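Local coordinates for 457aa long hypothetical protein (Pyrococcus horikoshii, PDB 2CSU) that is of unknown function but joins a Rossmann-like CoA-binding domain to two domains of the succinyl-CoA ligase type, at residues E26-K29 with N30-Y34; E325-I328 with E329-S333; F219-V222 with A223-T227. One frame throughout, in Å; residues are numbered along the deposited sequence.

Contact 1. Residues E26-K29 with N30-Y34; sequences EVFK and NLKEY
The Phe28 ring meets the aliphatic part of Lys32 obliquely, CE2 lying 4.2 Å from Lys32 CD one helical turn on. Lys32 CG rests against Phe28 O, and the ammonium group at the far end bonds to Gln50 O. The other flat group, the Asn30 amide, is folded back along the helix because CG sits beside the backbone N (chi1 -73°). This puts ND2 2.7 Å from Glu26 O, too bent for a hydrogen bond; ND2 gives to Thr142 O instead and also to water 1, at 3.1 Å. That water donates to Glu26 OE1, while the same carboxylate takes a salt bridge from Lys29 NZ (3.1 Å to OE1) whose hydrogen bonds to OE1 and OE2 are weak. These residues belong to the later part of helix 23-31, the crossover helix between parallel strands 10-14 and 38-42 of a Rossmann-like sheet. On the buried side Val27 and Leu31 run side by side, CG1 to CD1 4.1 Å, against Val13. Asn30 N and Leu31 N bond to Glu26 O and Val27 O in the alpha-helical pattern; Lys32 N also bonds to Lys29 O, at 3.2 Å. A type I turn from Leu31 to Tyr34 leads out, Tyr34 N bonded to Leu31 O.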
ATOM      1  N   GLU A  26       9.770 -27.710  -5.286  1.00 28.80           N
ATOM      2  CA  GLU A  26       9.562 -26.351  -5.778  1.00 28.97           C
ATOM      3  C   GLU A  26      10.816 -25.754  -6.408  1.00 28.44           C
ATOM      4  O   GLU A  26      10.742 -24.982  -7.364  1.00 29.03           O
ATOM      5  CB  GLU A  26       9.110 -25.434  -4.636  1.00 31.29           C
ATOM      6  CG  GLU A  26       7.763 -25.747  -4.006  1.00 33.35           C
ATOM      7  CD  GLU A  26       6.613 -25.718  -4.999  1.00 35.87           C
ATOM      8  OE1 GLU A  26       6.644 -24.887  -5.941  1.00 36.26           O
ATOM      9  OE2 GLU A  26       5.663 -26.518  -4.821  1.00 38.36           O
ATOM     10  N   VAL A  27      11.975 -26.089  -5.856  1.00 27.63           N
ATOM     11  CA  VAL A  27      13.212 -25.553  -6.379  1.00 25.82           C
ATOM     12  C   VAL A  27      13.462 -26.063  -7.800  1.00 26.50           C
ATOM     13  O   VAL A  27      13.784 -25.282  -8.706  1.00 26.09           O
ATOM     14  CB  VAL A  27      14.410 -25.940  -5.481  1.00 25.03           C
ATOM     15  CG1 VAL A  27      15.696 -25.486  -6.119  1.00 23.03           C
ATOM     16  CG2 VAL A  27      14.249 -25.331  -4.088  1.00 24.06           C
ATOM     17  N   PHE A  28      13.327 -27.373  -7.998  1.00 26.09           N
ATOM     18  CA  PHE A  28      13.561 -27.860  -9.348  1.00 26.27           C
ATOM     19  C   PHE A  28      12.482 -27.355 -10.307  1.00 26.05           C
ATOM     20  O   PHE A  28      12.727 -27.040 -11.465  1.00 26.18           O
ATOM     21  CB  PHE A  28      13.554 -29.389  -9.305  1.00 25.69           C
ATOM     22  CG  PHE A  28      14.052 -29.940 -10.609  1.00 26.41           C
ATOM     23  CD1 PHE A  28      15.366 -29.705 -10.996  1.00 26.24           C
ATOM     24  CD2 PHE A  28      13.208 -30.689 -11.410  1.00 25.97           C
ATOM     25  CE1 PHE A  28      15.834 -30.230 -12.193  1.00 26.87           C
ATOM     26  CE2 PHE A  28      13.687 -31.213 -12.608  1.00 25.44           C
ATOM     27  CZ  PHE A  28      14.999 -30.988 -13.003  1.00 26.75           C
ATOM     28  N   LYS A  29      11.241 -27.321  -9.788  1.00 27.21           N
ATOM     29  CA  LYS A  29      10.138 -26.810 -10.589  1.00 28.87           C
ATOM     30  C   LYS A  29      10.433 -25.399 -11.095  1.00 29.00           C
ATOM     31  O   LYS A  29      10.245 -25.065 -12.258  1.00 28.64           O
ATOM     32  CB  LYS A  29       8.886 -26.790  -9.713  1.00 29.86           C
ATOM     33  CG  LYS A  29       7.882 -25.728 -10.166  1.00 33.75           C
ATOM     34  CD  LYS A  29       6.436 -26.215 -10.065  1.00 35.36           C
ATOM     35  CE  LYS A  29       5.689 -25.595  -8.877  1.00 36.89           C
ATOM     36  NZ  LYS A  29       5.125 -26.655  -8.042  1.00 40.08           N
ATOM     37  N   ASN A  30      10.876 -24.546 -10.158  1.00 29.12           N
ATOM     38  CA  ASN A  30      11.193 -23.175 -10.533  1.00 29.39           C
ATOM     39  C   ASN A  30      12.368 -23.121 -11.510  1.00 29.84           C
ATOM     40  O   ASN A  30      12.441 -22.265 -12.382  1.00 30.90           O
ATOM     41  CB  ASN A  30      11.532 -22.398  -9.262  1.00 29.03           C
ATOM     42  CG  ASN A  30      10.271 -22.154  -8.475  1.00 28.56           C
ATOM     43  OD1 ASN A  30       9.224 -21.813  -9.018  1.00 29.28           O
ATOM     44  ND2 ASN A  30      10.389 -22.323  -7.149  1.00 30.35           N
ATOM     45  N   LEU A  31      13.356 -23.999 -11.369  1.00 30.11           N
ATOM     46  CA  LEU A  31      14.516 -23.941 -12.247  1.00 29.85           C
ATOM     47  C   LEU A  31      14.260 -24.504 -13.641  1.00 30.45           C
ATOM     48  O   LEU A  31      15.146 -24.463 -14.500  1.00 30.36           O
ATOM     49  CB  LEU A  31      15.712 -24.657 -11.598  1.00 28.29           C
ATOM     50  CG  LEU A  31      16.257 -23.894 -10.381  1.00 28.37           C
ATOM     51  CD1 LEU A  31      17.414 -24.646  -9.743  1.00 26.86           C
ATOM     52  CD2 LEU A  31      16.699 -22.505 -10.829  1.00 26.90           C
ATOM     53  N   LYS A  32      13.062 -25.033 -13.866  1.00 30.85           N
ATOM     54  CA  LYS A  32      12.770 -25.547 -15.197  1.00 32.58           C
ATOM     55  C   LYS A  32      12.648 -24.404 -16.206  1.00 33.73           C
ATOM     56  O   LYS A  32      12.674 -24.589 -17.417  1.00 34.09           O
ATOM     57  CB  LYS A  32      11.451 -26.318 -15.126  1.00 32.88           C
ATOM     58  CG  LYS A  32      11.589 -27.635 -14.362  1.00 34.25           C
ATOM     59  CD  LYS A  32      11.436 -28.852 -15.276  1.00 34.58           C
ATOM     60  CE  LYS A  32       9.985 -29.333 -15.375  1.00 35.09           C
ATOM     61  NZ  LYS A  32       9.958 -30.707 -15.872  1.00 34.58           N
ATOM     62  N   GLU A  33      12.472 -23.190 -15.657  1.00 35.27           N
ATOM     63  CA  GLU A  33      12.350 -22.010 -16.506  1.00 36.43           C
ATOM     64  C   GLU A  33      13.718 -21.419 -16.865  1.00 36.89           C
ATOM     65  O   GLU A  33      13.837 -20.443 -17.595  1.00 37.40           O
ATOM     66  CB  GLU A  33      11.514 -20.969 -15.758  1.00 37.11           C
ATOM     67  CG  GLU A  33      10.055 -21.397 -15.593  1.00 39.35           C
ATOM     68  CD  GLU A  33       9.322 -20.369 -14.762  1.00 39.59           C
ATOM     69  OE1 GLU A  33       9.454 -19.186 -15.043  1.00 40.37           O
ATOM     70  OE2 GLU A  33       8.632 -20.762 -13.823  1.00 39.47           O
ATOM     71  N   TYR A  34      14.772 -22.022 -16.286  1.00 36.92           N
ATOM     72  CA  TYR A  34      16.117 -21.518 -16.539  1.00 37.48           C
ATOM     73  C   TYR A  34      16.795 -22.269 -17.694  1.00 38.33           C
ATOM     74  O   TYR A  34      17.159 -23.434 -17.594  1.00 39.14           O
ATOM     75  CB  TYR A  34      16.926 -21.674 -15.250  1.00 35.68           C
ATOM     76  CG  TYR A  34      18.260 -21.043 -15.406  1.00 34.34           C
ATOM     77  CD1 TYR A  34      18.374 -19.656 -15.445  1.00 33.86           C
ATOM     78  CD2 TYR A  34      19.397 -21.835 -15.560  1.00 33.32           C
ATOM     79  CE1 TYR A  34      19.614 -19.066 -15.634  1.00 32.99           C
ATOM     80  CE2 TYR A  34      20.635 -21.245 -15.760  1.00 33.67           C
ATOM     81  CZ  TYR A  34      20.744 -19.867 -15.804  1.00 33.64           C
ATOM     82  OH  TYR A  34      21.978 -19.273 -15.981  1.00 33.03           O
TER
HETATM   83  O   HOH W   1       7.469 -21.728  -6.250  1.00 47.15           O

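Contact 2. Residues E325-I328 with E329-S333; sequences EKTI and EELRS
Glu329 N binds Glu325 O at 2.6 Å, in the first of four successive i to i+4 backbone bonds of helix 325-334, part of the Ligase-CoA domain. The first torsion of Glu329 (chi1 -84°) sets CG beside the backbone N and near Glu325 O, and the extended remainder carries OE1 to within 3.2 Å of Glu325 OE2. These are two acceptors of like charge whose carboxylate planes stand 82° apart; the repulsion is probably eased by Arg332, which pairs with the other oxygen of Glu325, and could raise the pKa of one of the acids. Glu330 N donates to Lys326 O at 3.2 Å. Leu331 N bonds to Thr327 O, and the leucine CG sits 3.3 Å from that same oxygen. Arg332 N is bonded to Ile328 O. The side chain of Arg332 starts with CG anti to N (chi1 -174°), then bends at chi2 and chi3, which turns the guanidinium back along the helix. One face covers Ile328 CG2, 3.6 Å from NH2, and its edge meets Glu329 CG in plane. NH2 forms a salt bridge with Glu325 OE1 at 3.3 Å, two turns earlier, at the edge near the guanidinium plane; its hydrogen bond is weak because it is strongly bent. At Ser333, OG donates to Glu330 O at 2.6 Å, and Ser333 N reaches the same oxygen, so one carbonyl holds two donors. Behind this charged surface, Thr327, Glu330 and Leu331 pack on Leu362 of helix 353-365, Thr327 OG1 bonds to Asp366, and Ile328 and Leu331 lean on Val341 of strand 340-341.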
ATOM      1  N   GLU A 325       8.687  33.633 -14.876  1.00 50.31           N
ATOM      2  CA  GLU A 325       7.431  34.210 -15.341  1.00 50.89           C
ATOM      3  C   GLU A 325       7.042  33.675 -16.721  1.00 50.72           C
ATOM      4  O   GLU A 325       5.888  33.385 -17.008  1.00 51.01           O
ATOM      5  CB  GLU A 325       7.597  35.729 -15.399  1.00 52.52           C
ATOM      6  CG  GLU A 325       6.650  36.457 -14.443  1.00 54.95           C
ATOM      7  CD  GLU A 325       5.229  36.295 -14.928  1.00 55.82           C
ATOM      8  OE1 GLU A 325       4.639  35.255 -14.678  1.00 56.51           O
ATOM      9  OE2 GLU A 325       4.719  37.221 -15.560  1.00 56.85           O
ATOM     10  N   LYS A 326       8.053  33.589 -17.605  1.00 50.39           N
ATOM     11  CA  LYS A 326       7.794  33.091 -18.951  1.00 49.84           C
ATOM     12  C   LYS A 326       7.032  31.765 -18.922  1.00 48.73           C
ATOM     13  O   LYS A 326       6.084  31.537 -19.663  1.00 48.77           O
ATOM     14  CB  LYS A 326       9.137  32.903 -19.656  1.00 51.36           C
ATOM     15  CG  LYS A 326       9.919  34.212 -19.779  1.00 52.74           C
ATOM     16  CD  LYS A 326      11.425  33.979 -19.919  1.00 53.99           C
ATOM     17  CE  LYS A 326      12.251  34.949 -19.068  1.00 55.00           C
ATOM     18  NZ  LYS A 326      13.354  34.231 -18.437  1.00 54.96           N
ATOM     19  N   THR A 327       7.509  30.855 -18.053  1.00 47.40           N
ATOM     20  CA  THR A 327       6.856  29.558 -17.940  1.00 46.03           C
ATOM     21  C   THR A 327       5.468  29.683 -17.307  1.00 44.25           C
ATOM     22  O   THR A 327       4.486  29.129 -17.784  1.00 43.57           O
ATOM     23  CB  THR A 327       7.740  28.650 -17.085  1.00 46.43           C
ATOM     24  OG1 THR A 327       9.016  28.515 -17.714  1.00 46.98           O
ATOM     25  CG2 THR A 327       7.103  27.263 -16.960  1.00 46.75           C
ATOM     26  N   ILE A 328       5.378  30.481 -16.251  1.00 43.51           N
ATOM     27  CA  ILE A 328       4.104  30.742 -15.591  1.00 43.40           C
ATOM     28  C   ILE A 328       3.085  31.349 -16.552  1.00 43.81           C
ATOM     29  O   ILE A 328       1.905  30.997 -16.524  1.00 43.56           O
ATOM     30  CB  ILE A 328       4.300  31.708 -14.406  1.00 42.84           C
ATOM     31  CG1 ILE A 328       5.246  31.079 -13.388  1.00 42.24           C
ATOM     32  CG2 ILE A 328       2.958  32.055 -13.773  1.00 41.89           C
ATOM     33  CD1 ILE A 328       5.718  32.046 -12.324  1.00 44.21           C
ATOM     34  N   GLU A 329       3.547  32.265 -17.401  1.00 44.48           N
ATOM     35  CA  GLU A 329       2.670  32.927 -18.356  1.00 45.41           C
ATOM     36  C   GLU A 329       2.067  31.978 -19.370  1.00 44.50           C
ATOM     37  O   GLU A 329       0.874  32.056 -19.652  1.00 44.83           O
ATOM     38  CB  GLU A 329       3.407  34.054 -19.091  1.00 47.75           C
ATOM     39  CG  GLU A 329       3.431  35.366 -18.334  1.00 50.66           C
ATOM     40  CD  GLU A 329       3.913  36.531 -19.187  1.00 53.03           C
ATOM     41  OE1 GLU A 329       3.962  37.667 -18.664  1.00 53.57           O
ATOM     42  OE2 GLU A 329       4.239  36.312 -20.376  1.00 53.90           O
ATOM     43  N   GLU A 330       2.880  31.090 -19.930  1.00 43.55           N
ATOM     44  CA  GLU A 330       2.369  30.149 -20.916  1.00 43.00           C
ATOM     45  C   GLU A 330       1.393  29.178 -20.262  1.00 41.99           C
ATOM     46  O   GLU A 330       0.413  28.768 -20.882  1.00 41.30           O
ATOM     47  CB  GLU A 330       3.573  29.402 -21.518  1.00 44.44           C
ATOM     48  CG  GLU A 330       3.593  28.593 -22.816  1.00 46.68           C
ATOM     49  CD  GLU A 330       4.839  28.171 -23.560  1.00 48.08           C
ATOM     50  OE1 GLU A 330       5.909  28.758 -23.709  1.00 48.79           O
ATOM     51  OE2 GLU A 330       4.611  27.068 -24.036  1.00 47.57           O
ATOM     52  N   LEU A 331       1.659  28.803 -19.013  1.00 41.24           N
ATOM     53  CA  LEU A 331       0.765  27.891 -18.296  1.00 39.81           C
ATOM     54  C   LEU A 331      -0.618  28.534 -18.209  1.00 39.39           C
ATOM     55  O   LEU A 331      -1.650  27.904 -18.473  1.00 38.58           O
ATOM     56  CB  LEU A 331       1.302  27.616 -16.886  1.00 38.87           C
ATOM     57  CG  LEU A 331       2.510  26.678 -16.761  1.00 38.75           C
ATOM     58  CD1 LEU A 331       2.992  26.640 -15.316  1.00 38.67           C
ATOM     59  CD2 LEU A 331       2.120  25.278 -17.230  1.00 37.45           C
ATOM     60  N   ARG A 332      -0.610  29.808 -17.842  1.00 38.82           N
ATOM     61  CA  ARG A 332      -1.820  30.608 -17.699  1.00 39.09           C
ATOM     62  C   ARG A 332      -2.596  30.767 -19.012  1.00 38.59           C
ATOM     63  O   ARG A 332      -3.787  31.055 -19.002  1.00 39.30           O
ATOM     64  CB  ARG A 332      -1.418  31.979 -17.158  1.00 39.92           C
ATOM     65  CG  ARG A 332      -2.538  32.921 -16.794  1.00 41.81           C
ATOM     66  CD  ARG A 332      -2.066  33.753 -15.607  1.00 43.16           C
ATOM     67  NE  ARG A 332      -0.689  34.205 -15.791  1.00 44.18           N
ATOM     68  CZ  ARG A 332       0.114  34.607 -14.809  1.00 43.73           C
ATOM     69  NH1 ARG A 332      -0.315  34.617 -13.551  1.00 42.66           N
ATOM     70  NH2 ARG A 332       1.350  35.005 -15.089  1.00 43.36           N
ATOM     71  N   SER A 333      -1.928  30.569 -20.143  1.00 38.31           N
ATOM     72  CA  SER A 333      -2.591  30.727 -21.428  1.00 38.21           C
ATOM     73  C   SER A 333      -3.475  29.560 -21.850  1.00 37.57           C
ATOM     74  O   SER A 333      -4.550  29.770 -22.412  1.00 37.85           O
ATOM     75  CB  SER A 333      -1.566  31.003 -22.522  1.00 38.38           C
ATOM     76  OG  SER A 333      -0.898  29.817 -22.894  1.00 40.17           O
TER

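Contact 3. Residues F219-V222 with A223-T227; sequences FMEV and AKRVT
Phe219 O accepts Ala223 N at 2.8 Å, with an N-H...O angle of 162°. Met220 O, of a selenomethionine, takes Lys224 N at 2.8 Å and a weak second bond from Ser268 OG. Glu221 O is less tightly held, its bond from Arg225 N being weak at 3.4 Å, whereas Val222 O receives Val226 N almost straight (174°). Thr227 N continues the run on Ala223 O, and its OG1 and O are bonded to Gly269 O and Gln447 NE2. Glu221 and Lys224 make a long salt bridge, OE1 to NZ 3.9 Å; the glutamate (chi1 -170°) bends at chi2 and brings OE2 near Lys224 CD and CB, the chains crossing at an angle. Arg225 folds back so that Val222 CA lies over one guanidinium face and NH2 is 3.6 Å from Val222 CG2; a weak, long ion pair joins NH2 to Glu195. On the inner side Val222 CG1 lies 3.9 Å from Val226 CG2, the valines pointing the same way. The i to i+4 bonds thus satisfy the crossover helix's own backbone, while apolar side chains attach it, Phe219 to Leu208 and Ile210 of strand 205-210 and Val222 to Met194 of helix 190-197; the long ion pairs would add little.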
ATOM      1  N   PHE A 219      31.689  -3.979   6.260  1.00 39.59           N
ATOM      2  CA  PHE A 219      30.430  -3.539   5.678  1.00 39.77           C
ATOM      3  C   PHE A 219      30.449  -2.042   5.374  1.00 40.57           C
ATOM      4  O   PHE A 219      30.185  -1.613   4.242  1.00 39.84           O
ATOM      5  CB  PHE A 219      29.281  -3.854   6.646  1.00 39.02           C
ATOM      6  CG  PHE A 219      27.916  -3.515   6.109  1.00 38.01           C
ATOM      7  CD1 PHE A 219      27.059  -4.523   5.661  1.00 37.98           C
ATOM      8  CD2 PHE A 219      27.479  -2.188   6.057  1.00 37.57           C
ATOM      9  CE1 PHE A 219      25.781  -4.212   5.172  1.00 37.99           C
ATOM     10  CE2 PHE A 219      26.198  -1.866   5.564  1.00 37.40           C
ATOM     11  CZ  PHE A 219      25.352  -2.887   5.123  1.00 37.06           C
HETATM   12  N   MSE A 220      30.767  -1.242   6.386  1.00 41.68           N
HETATM   13  CA  MSE A 220      30.790   0.203   6.211  1.00 43.18           C
HETATM   14  C   MSE A 220      31.787   0.692   5.159  1.00 41.44           C
HETATM   15  O   MSE A 220      31.464   1.573   4.360  1.00 40.76           O
HETATM   16  CB  MSE A 220      31.053   0.896   7.552  1.00 47.03           C
HETATM   17  CG  MSE A 220      29.827   0.957   8.467  1.00 52.99           C
HETATM   18 SE   MSE A 220      28.247   0.798   7.577  1.00 60.51          SE
HETATM   19  CE  MSE A 220      27.184   0.328   8.872  1.00 57.75           C
ATOM     20  N   GLU A 221      32.985   0.120   5.140  1.00 39.97           N
ATOM     21  CA  GLU A 221      33.982   0.549   4.172  1.00 39.68           C
ATOM     22  C   GLU A 221      33.613   0.117   2.756  1.00 37.80           C
ATOM     23  O   GLU A 221      33.921   0.812   1.796  1.00 37.34           O
ATOM     24  CB  GLU A 221      35.368   0.020   4.551  1.00 41.05           C
ATOM     25  CG  GLU A 221      36.493   0.623   3.712  1.00 44.54           C
ATOM     26  CD  GLU A 221      36.503   2.158   3.731  1.00 47.24           C
ATOM     27  OE1 GLU A 221      36.655   2.755   4.825  1.00 46.95           O
ATOM     28  OE2 GLU A 221      36.359   2.767   2.642  1.00 48.41           O
ATOM     29  N   VAL A 222      32.957  -1.032   2.625  1.00 36.07           N
ATOM     30  CA  VAL A 222      32.523  -1.496   1.310  1.00 34.66           C
ATOM     31  C   VAL A 222      31.372  -0.584   0.866  1.00 33.93           C
ATOM     32  O   VAL A 222      31.324  -0.127  -0.268  1.00 33.50           O
ATOM     33  CB  VAL A 222      32.038  -2.972   1.362  1.00 34.76           C
ATOM     34  CG1 VAL A 222      31.069  -3.248   0.229  1.00 34.17           C
ATOM     35  CG2 VAL A 222      33.241  -3.921   1.254  1.00 33.99           C
ATOM     36  N   ALA A 223      30.452  -0.313   1.782  1.00 33.29           N
ATOM     37  CA  ALA A 223      29.309   0.545   1.487  1.00 33.47           C
ATOM     38  C   ALA A 223      29.753   1.944   1.074  1.00 34.28           C
ATOM     39  O   ALA A 223      29.206   2.519   0.131  1.00 32.94           O
ATOM     40  CB  ALA A 223      28.388   0.635   2.707  1.00 33.52           C
ATOM     41  N   LYS A 224      30.745   2.485   1.779  1.00 35.64           N
ATOM     42  CA  LYS A 224      31.289   3.801   1.492  1.00 37.34           C
ATOM     43  C   LYS A 224      31.724   3.897   0.037  1.00 37.39           C
ATOM     44  O   LYS A 224      31.504   4.892  -0.640  1.00 37.71           O
ATOM     45  CB  LYS A 224      32.489   4.034   2.410  1.00 39.42           C
ATOM     46  CG  LYS A 224      32.553   5.473   2.929  1.00 41.83           C
ATOM     47  CD  LYS A 224      33.927   5.824   3.503  1.00 43.07           C
ATOM     48  CE  LYS A 224      33.843   6.348   4.941  1.00 44.92           C
ATOM     49  NZ  LYS A 224      35.152   6.227   5.582  1.00 46.52           N
ATOM     50  N   ARG A 225      32.393   2.847  -0.427  1.00 37.38           N
ATOM     51  CA  ARG A 225      32.868   2.845  -1.809  1.00 38.27           C
ATOM     52  C   ARG A 225      31.721   2.639  -2.807  1.00 37.66           C
ATOM     53  O   ARG A 225      31.525   3.404  -3.746  1.00 37.26           O
ATOM     54  CB  ARG A 225      33.890   1.715  -1.950  1.00 39.21           C
ATOM     55  CG  ARG A 225      35.311   2.158  -1.600  1.00 40.63           C
ATOM     56  CD  ARG A 225      36.356   1.112  -2.001  1.00 41.40           C
ATOM     57  NE  ARG A 225      36.307  -0.047  -1.105  1.00 42.93           N
ATOM     58  CZ  ARG A 225      35.708  -1.147  -1.588  1.00 43.43           C
ATOM     59  NH1 ARG A 225      35.212  -1.147  -2.816  1.00 44.44           N
ATOM     60  NH2 ARG A 225      35.636  -2.249  -0.833  1.00 43.32           N
ATOM     61  N   VAL A 226      30.969   1.538  -2.606  1.00 37.66           N
ATOM     62  CA  VAL A 226      29.884   1.226  -3.531  1.00 37.76           C
ATOM     63  C   VAL A 226      28.880   2.384  -3.666  1.00 38.06           C
ATOM     64  O   VAL A 226      28.380   2.689  -4.740  1.00 37.87           O
ATOM     65  CB  VAL A 226      29.167  -0.034  -3.041  1.00 37.92           C
ATOM     66  CG1 VAL A 226      28.058  -0.419  -4.020  1.00 37.42           C
ATOM     67  CG2 VAL A 226      30.153  -1.186  -2.915  1.00 37.10           C
ATOM     68  N   THR A 227      28.562   3.008  -2.512  1.00 38.58           N
ATOM     69  CA  THR A 227      27.562   4.071  -2.526  1.00 39.55           C
ATOM     70  C   THR A 227      27.990   5.252  -3.385  1.00 39.65           C
ATOM     71  O   THR A 227      27.273   6.229  -3.558  1.00 39.32           O
ATOM     72  CB  THR A 227      27.336   4.535  -1.088  1.00 39.67           C
ATOM     73  OG1 THR A 227      26.171   5.359  -1.045  1.00 42.29           O
ATOM     74  CG2 THR A 227      28.537   5.360  -0.629  1.00 40.49           C
TER

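From the N terminus the order is contact 1, contact 3, contact 2. Each joins consecutive residues, contacts 2 and 3 within one helix and contact 1 on a helix and the turn beyond it, so none closes a long loop, and none nests in or crosses another. Contact 1 lies on the crossover helix between strands 10-14 and 38-42 of the CoA-binding domain. Contact 3 lies on the helix between strands 205-210 and 232-236 of the flavodoxin-like domain, its centre about 34 Å from that of contact 1. Contact 2, on helix 325-334 in the Ligase-CoA domain, has its centre about 46 Å from that of contact 3 and lies across the chain's centre from contact 1.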